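Local coordinates for Serine/threonine-protein kinase Tel1 (Chaetomium thermophilum, PDB 6SKY) that probably phosphorylates serine and threonine residues of its protein substrates, using ATP, to activate checkpoint signalling after DNA damage, at residues Glu2662-Leu2674 with Gly2763-Val2776. Residues are numbered along the deposited sequence; the frame is centred on the assembly and turned at random.
With AGS (phosphothiophosphoric acid-adenylate ester), chain C.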
loop_
_atom_site.group_PDB
_atom_site.type_symbol
_atom_site.label_atom_id
_atom_site.label_comp_id
_atom_site.label_asym_id
_atom_site.label_seq_id
_atom_site.Cartn_x
_atom_site.Cartn_y
_atom_site.Cartn_z
ATOM N N GLU A 2662 9.081 -37.508 25.208
ATOM C CA GLU A 2662 8.683 -36.762 26.387
ATOM C C GLU A 2662 7.178 -36.814 26.531
ATOM O O GLU A 2662 6.450 -36.433 25.613
ATOM C CB GLU A 2662 9.153 -35.324 26.273
ATOM C CG GLU A 2662 8.812 -34.477 27.450
ATOM C CD GLU A 2662 8.986 -33.008 27.162
ATOM O OE1 GLU A 2662 7.994 -32.356 26.788
ATOM O OE2 GLU A 2662 10.115 -32.501 27.299
ATOM N N PHE A 2663 6.706 -37.294 27.671
ATOM C CA PHE A 2663 5.280 -37.335 27.953
ATOM C C PHE A 2663 4.867 -35.961 28.454
ATOM O O PHE A 2663 5.274 -35.550 29.541
ATOM C CB PHE A 2663 4.981 -38.420 28.978
ATOM C CG PHE A 2663 3.584 -38.912 28.952
ATOM C CD1 PHE A 2663 3.217 -39.923 28.101
ATOM C CD2 PHE A 2663 2.635 -38.377 29.790
ATOM C CE1 PHE A 2663 1.929 -40.381 28.074
ATOM C CE2 PHE A 2663 1.349 -38.831 29.767
ATOM C CZ PHE A 2663 0.997 -39.834 28.909
ATOM N N VAL A 2664 4.076 -35.241 27.656
ATOM C CA VAL A 2664 3.747 -33.857 27.972
ATOM C C VAL A 2664 2.887 -33.816 29.225
ATOM O O VAL A 2664 1.940 -34.596 29.381
ATOM C CB VAL A 2664 3.066 -33.181 26.772
ATOM C CG1 VAL A 2664 2.766 -31.749 27.087
ATOM C CG2 VAL A 2664 3.966 -33.247 25.577
ATOM N N SER A 2665 3.211 -32.887 30.123
ATOM C CA SER A 2665 2.943 -33.039 31.548
ATOM C C SER A 2665 1.485 -33.270 31.911
ATOM O O SER A 2665 1.131 -34.366 32.352
ATOM C CB SER A 2665 3.447 -31.809 32.301
ATOM O OG SER A 2665 4.777 -31.496 31.932
ATOM N N ASN A 2666 0.628 -32.274 31.729
ATOM C CA ASN A 2666 -0.730 -32.336 32.261
ATOM C C ASN A 2666 -1.738 -32.062 31.166
ATOM O O ASN A 2666 -2.580 -31.174 31.257
ATOM C CB ASN A 2666 -0.922 -31.409 33.456
ATOM C CG ASN A 2666 -0.231 -30.100 33.292
ATOM O OD1 ASN A 2666 -0.368 -29.446 32.270
ATOM N ND2 ASN A 2666 0.523 -29.700 34.303
ATOM N N THR A 2667 -1.617 -32.812 30.087
ATOM C CA THR A 2667 -2.520 -32.758 28.958
ATOM C C THR A 2667 -3.476 -33.941 28.998
ATOM O O THR A 2667 -3.421 -34.795 29.877
ATOM C CB THR A 2667 -1.731 -32.759 27.654
ATOM O OG1 THR A 2667 -0.934 -33.941 27.601
ATOM C CG2 THR A 2667 -0.826 -31.563 27.578
ATOM N N ILE A 2668 -4.376 -33.972 28.026
ATOM C CA ILE A 2668 -5.261 -35.108 27.799
ATOM C C ILE A 2668 -5.488 -35.199 26.296
ATOM O O ILE A 2668 -5.659 -34.166 25.648
ATOM C CB ILE A 2668 -6.577 -34.961 28.579
ATOM C CG1 ILE A 2668 -7.486 -36.155 28.332
ATOM C CG2 ILE A 2668 -7.299 -33.689 28.218
ATOM C CD1 ILE A 2668 -8.795 -36.056 29.027
ATOM N N PRO A 2669 -5.462 -36.376 25.687
ATOM C CA PRO A 2669 -5.703 -36.445 24.248
ATOM C C PRO A 2669 -7.094 -35.955 23.904
ATOM O O PRO A 2669 -8.036 -36.108 24.674
ATOM C CB PRO A 2669 -5.533 -37.927 23.937
ATOM C CG PRO A 2669 -4.635 -38.397 24.979
ATOM C CD PRO A 2669 -4.995 -37.662 26.210
ATOM N N LEU A 2670 -7.210 -35.335 22.736
ATOM C CA LEU A 2670 -8.478 -34.743 22.338
ATOM C C LEU A 2670 -9.561 -35.797 22.207
ATOM O O LEU A 2670 -10.719 -35.558 22.560
ATOM C CB LEU A 2670 -8.294 -33.986 21.029
ATOM C CG LEU A 2670 -9.506 -33.399 20.332
ATOM C CD1 LEU A 2670 -9.939 -32.134 21.006
ATOM C CD2 LEU A 2670 -9.176 -33.151 18.889
ATOM N N HIS A 2671 -9.205 -36.980 21.724
ATOM C CA HIS A 2671 -10.191 -38.036 21.558
ATOM C C HIS A 2671 -10.632 -38.613 22.896
ATOM O O HIS A 2671 -11.808 -38.952 23.065
ATOM C CB HIS A 2671 -9.614 -39.125 20.670
ATOM C CG HIS A 2671 -10.637 -39.856 19.868
ATOM N ND1 HIS A 2671 -10.883 -41.201 20.025
ATOM C CD2 HIS A 2671 -11.477 -39.429 18.898
ATOM C CE1 HIS A 2671 -11.831 -41.572 19.186
ATOM N NE2 HIS A 2671 -12.210 -40.515 18.492
ATOM N N GLU A 2672 -9.713 -38.708 23.858
ATOM C CA GLU A 2672 -10.049 -39.214 25.181
ATOM C C GLU A 2672 -10.922 -38.255 25.966
ATOM O O GLU A 2672 -11.616 -38.687 26.884
ATOM C CB GLU A 2672 -8.788 -39.499 25.984
ATOM C CG GLU A 2672 -7.770 -40.347 25.269
ATOM C CD GLU A 2672 -8.090 -41.822 25.298
ATOM O OE1 GLU A 2672 -9.196 -42.213 24.876
ATOM O OE2 GLU A 2672 -7.226 -42.603 25.743
ATOM N N TYR A 2673 -10.889 -36.966 25.654
ATOM C CA TYR A 2673 -11.894 -36.094 26.237
ATOM C C TYR A 2673 -13.198 -36.169 25.462
ATOM O O TYR A 2673 -14.270 -36.236 26.063
ATOM C CB TYR A 2673 -11.418 -34.644 26.300
ATOM C CG TYR A 2673 -12.545 -33.727 26.712
ATOM C CD1 TYR A 2673 -12.900 -33.596 28.035
ATOM C CD2 TYR A 2673 -13.282 -33.030 25.770
ATOM C CE1 TYR A 2673 -13.938 -32.796 28.407
ATOM C CE2 TYR A 2673 -14.323 -32.232 26.135
ATOM C CZ TYR A 2673 -14.645 -32.120 27.454
ATOM O OH TYR A 2673 -15.681 -31.317 27.831
ATOM N N LEU A 2674 -13.131 -36.161 24.134
ATOM C CA LEU A 2674 -14.338 -35.959 23.348
ATOM C C LEU A 2674 -15.243 -37.171 23.320
ATOM O O LEU A 2674 -16.454 -37.011 23.174
ATOM C CB LEU A 2674 -13.994 -35.576 21.916
ATOM C CG LEU A 2674 -13.568 -34.143 21.666
ATOM C CD1 LEU A 2674 -13.435 -33.944 20.192
ATOM C CD2 LEU A 2674 -14.582 -33.205 22.238
ATOM N N GLY A 2763 -7.374 -37.392 16.208
ATOM C CA GLY A 2763 -7.578 -36.993 17.583
ATOM C C GLY A 2763 -6.581 -37.521 18.579
ATOM O O GLY A 2763 -6.597 -37.080 19.725
ATOM N N HIS A 2764 -5.730 -38.457 18.192
ATOM C CA HIS A 2764 -4.735 -39.005 19.097
ATOM C C HIS A 2764 -3.396 -38.312 18.983
ATOM O O HIS A 2764 -2.488 -38.629 19.751
ATOM C CB HIS A 2764 -4.558 -40.494 18.848
ATOM C CG HIS A 2764 -5.639 -41.333 19.446
ATOM N ND1 HIS A 2764 -6.208 -42.396 18.782
ATOM C CD2 HIS A 2764 -6.253 -41.268 20.650
ATOM C CE1 HIS A 2764 -7.128 -42.947 19.550
ATOM N NE2 HIS A 2764 -7.174 -42.282 20.690
ATOM N N ASN A 2765 -3.254 -37.386 18.044
ATOM C CA ASN A 2765 -2.049 -36.601 17.869
ATOM C C ASN A 2765 -2.191 -35.192 18.399
ATOM O O ASN A 2765 -1.258 -34.404 18.274
ATOM C CB ASN A 2765 -1.673 -36.538 16.394
ATOM C CG ASN A 2765 -1.040 -37.800 15.903
ATOM O OD1 ASN A 2765 -0.441 -38.537 16.665
ATOM N ND2 ASN A 2765 -1.163 -38.057 14.620
ATOM N N ILE A 2766 -3.334 -34.858 18.981
ATOM C CA ILE A 2766 -3.628 -33.523 19.472
ATOM C C ILE A 2766 -3.955 -33.646 20.948
ATOM O O ILE A 2766 -4.857 -34.398 21.323
ATOM C CB ILE A 2766 -4.790 -32.885 18.698
ATOM C CG1 ILE A 2766 -4.507 -32.916 17.203
ATOM C CG2 ILE A 2766 -5.039 -31.477 19.159
ATOM C CD1 ILE A 2766 -5.662 -32.535 16.358
ATOM N N LEU A 2767 -3.223 -32.920 21.780
ATOM C CA LEU A 2767 -3.372 -32.955 23.222
ATOM C C LEU A 2767 -3.895 -31.618 23.709
ATOM O O LEU A 2767 -3.506 -30.574 23.196
ATOM C CB LEU A 2767 -2.037 -33.257 23.899
ATOM C CG LEU A 2767 -1.194 -34.402 23.355
ATOM C CD1 LEU A 2767 0.138 -34.395 24.018
ATOM C CD2 LEU A 2767 -1.874 -35.706 23.585
ATOM N N LEU A 2768 -4.768 -31.653 24.702
ATOM C CA LEU A 2768 -5.324 -30.463 25.320
ATOM C C LEU A 2768 -4.658 -30.258 26.665
ATOM O O LEU A 2768 -4.753 -31.120 27.536
ATOM C CB LEU A 2768 -6.828 -30.604 25.505
ATOM C CG LEU A 2768 -7.640 -30.897 24.262
ATOM C CD1 LEU A 2768 -9.008 -31.362 24.657
ATOM C CD2 LEU A 2768 -7.717 -29.649 23.447
ATOM N N ASP A 2769 -3.985 -29.130 26.826
ATOM C CA ASP A 2769 -3.346 -28.777 28.085
ATOM C C ASP A 2769 -4.391 -28.162 29.000
ATOM O O ASP A 2769 -4.845 -27.045 28.764
ATOM C CB ASP A 2769 -2.199 -27.811 27.821
ATOM C CG ASP A 2769 -1.398 -27.500 29.054
ATOM O OD1 ASP A 2769 -1.555 -28.190 30.069
ATOM O OD2 ASP A 2769 -0.599 -26.553 29.014
ATOM N N HIS A 2770 -4.788 -28.879 30.047
ATOM C CA HIS A 2770 -5.834 -28.385 30.925
ATOM C C HIS A 2770 -5.295 -27.577 32.091
ATOM O O HIS A 2770 -5.954 -27.488 33.125
ATOM C CB HIS A 2770 -6.713 -29.531 31.423
ATOM C CG HIS A 2770 -5.989 -30.579 32.202
ATOM N ND1 HIS A 2770 -6.108 -31.919 31.919
ATOM C CD2 HIS A 2770 -5.169 -30.492 33.275
ATOM C CE1 HIS A 2770 -5.378 -32.613 32.773
ATOM N NE2 HIS A 2770 -4.797 -31.770 33.605
ATOM N N LYS A 2771 -4.115 -26.988 31.947
ATOM C CA LYS A 2771 -3.648 -25.951 32.849
ATOM C C LYS A 2771 -3.529 -24.596 32.183
ATOM O O LYS A 2771 -3.704 -23.581 32.850
ATOM C CB LYS A 2771 -2.286 -26.318 33.438
ATOM C CG LYS A 2771 -2.306 -27.513 34.344
ATOM C CD LYS A 2771 -3.197 -27.282 35.534
ATOM C CE LYS A 2771 -3.318 -28.539 36.364
ATOM N NZ LYS A 2771 -4.354 -28.406 37.422
ATOM N N THR A 2772 -3.229 -24.563 30.889
ATOM C CA THR A 2772 -3.102 -23.330 30.139
ATOM C C THR A 2772 -4.091 -23.210 28.997
ATOM O O THR A 2772 -4.210 -22.128 28.422
ATOM C CB THR A 2772 -1.684 -23.195 29.576
ATOM O OG1 THR A 2772 -1.317 -24.412 28.933
ATOM C CG2 THR A 2772 -0.719 -22.938 30.677
ATOM N N GLY A 2773 -4.796 -24.273 28.650
ATOM C CA GLY A 2773 -5.806 -24.218 27.630
ATOM C C GLY A 2773 -5.320 -24.433 26.219
ATOM O O GLY A 2773 -6.146 -24.555 25.319
ATOM N N GLU A 2774 -4.022 -24.504 25.991
ATOM C CA GLU A 2774 -3.514 -24.591 24.636
ATOM C C GLU A 2774 -3.391 -26.031 24.169
ATOM O O GLU A 2774 -3.396 -26.967 24.961
ATOM C CB GLU A 2774 -2.174 -23.891 24.530
ATOM C CG GLU A 2774 -1.296 -24.055 25.693
ATOM C CD GLU A 2774 -0.406 -22.863 25.865
ATOM O OE1 GLU A 2774 -0.701 -21.825 25.246
ATOM O OE2 GLU A 2774 0.587 -22.953 26.612
ATOM N N VAL A 2775 -3.292 -26.192 22.854
ATOM C CA VAL A 2775 -3.196 -27.494 22.214
ATOM C C VAL A 2775 -1.742 -27.793 21.902
ATOM O O VAL A 2775 -0.938 -26.896 21.644
ATOM C CB VAL A 2775 -4.056 -27.561 20.937
ATOM C CG1 VAL A 2775 -5.432 -27.089 21.230
ATOM C CG2 VAL A 2775 -3.458 -26.724 19.851
ATOM N N VAL A 2776 -1.397 -29.071 21.946
ATOM C CA VAL A 2776 -0.069 -29.556 21.610
ATOM C C VAL A 2776 -0.226 -30.572 20.497
ATOM O O VAL A 2776 -1.050 -31.480 20.595
ATOM C CB VAL A 2776 0.641 -30.180 22.825
ATOM C CG1 VAL A 2776 2.118 -30.341 22.563
ATOM C CG2 VAL A 2776 0.408 -29.349 24.062
HETATM P PG AGS C . -2.343 -45.307 16.953
HETATM S S1G AGS C . -3.840 -44.218 16.343
HETATM O O2G AGS C . -1.005 -44.729 16.421
HETATM O O3G AGS C . -2.512 -46.762 16.438
HETATM P PB AGS C . -1.761 -44.084 19.282
HETATM O O1B AGS C . -1.978 -42.859 18.493
HETATM O O2B AGS C . -2.483 -44.131 20.627
HETATM O O3B AGS C . -2.277 -45.343 18.501
HETATM P PA AGS C . 0.315 -44.330 21.052
HETATM O O1A AGS C . 0.445 -45.729 21.473
HETATM O O2A AGS C . 1.614 -43.528 21.090
HETATM O O3A AGS C . -0.222 -44.229 19.574
HETATM O "O5'" AGS C . -0.775 -43.675 21.967
HETATM C "C5'" AGS C . -0.513 -43.561 23.372
HETATM C "C4'" AGS C . -1.509 -42.625 23.998
HETATM O "O4'" AGS C . -0.805 -41.568 24.676
HETATM C "C3'" AGS C . -2.458 -41.929 23.031
HETATM O "O3'" AGS C . -3.713 -41.668 23.646
HETATM C "C2'" AGS C . -1.711 -40.643 22.688
HETATM O "O2'" AGS C . -2.616 -39.587 22.405
HETATM C "C1'" AGS C . -0.951 -40.346 23.981
HETATM N N9 AGS C . 0.375 -39.792 23.755
HETATM C C8 AGS C . 1.252 -40.133 22.765
HETATM N N7 AGS C . 2.382 -39.475 22.802
HETATM C C5 AGS C . 2.239 -38.644 23.899
HETATM C C6 AGS C . 3.089 -37.685 24.477
HETATM N N6 AGS C . 4.305 -37.396 24.012
HETATM N N1 AGS C . 2.642 -37.028 25.564
HETATM C C2 AGS C . 1.426 -37.314 26.034
HETATM N N3 AGS C . 0.537 -38.194 25.573
HETATM C C4 AGS C . 1.007 -38.828 24.495
#
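Ile2668 and Leu2768 form the hydrogen-bonded pair between strands 2667-2669 and 2766-2769, flanked by the non-hydrogen-bonded pairs Thr2667-Asp2769 and Pro2669-Leu2767; the backbone bond from Leu2768 N to Ile2668 O (2.8 Å) is returned by Ile2668 N to Leu2768 O. Where helix 2670-2681 begins, Leu2670 N donates to Ile2766 O (2.9 Å), and His2671 N to Gly2763 O.

Side chains pack on both sides of the sheet. Leu2670 CD1 meets Leu2768 CD1 at 3.8 Å, and Ile2668 CG2 lies against Leu2768 CB, with Phe2724 closing over Ile2668 and Leu2768. On the other face Leu2767 sets CD1 against Thr2667 OG1 and CD2 against Pro2669.

Rings meet other groups at both ends. The edge of His2671 points at the face of His2764 in an offset edge-to-face pair, planes at 70°. Asn2666 O lies 3.2 Å above the His2770 ring plane and takes a weak hydrogen bond from His2770 N.

The nucleotide joins both segments. Val2664 N donates to AGS N1 (3.1 Å), Glu2662 O accepts from AGS N6, and His2764 O accepts from AGS O2' (2.8 Å). Phe2663, its CG anti to the backbone N (chi1 -157°), lays its ring nearly parallel to the adenine, AGS C2 over the ring centre; Leu2767 CD1 reaches C2 from the opposite side at 3.8 Å. Exchanging Phe2663 for an alanine would probably strip the adenine of this flat cover, opening a gap on the side away from Leu2767. Such a sandwich between a hinge aromatic and a leucine of the strand following the catalytic loop, near magnesium-binding Asn2765, is characteristic of the ATP site of PI3-kinase-related kinases.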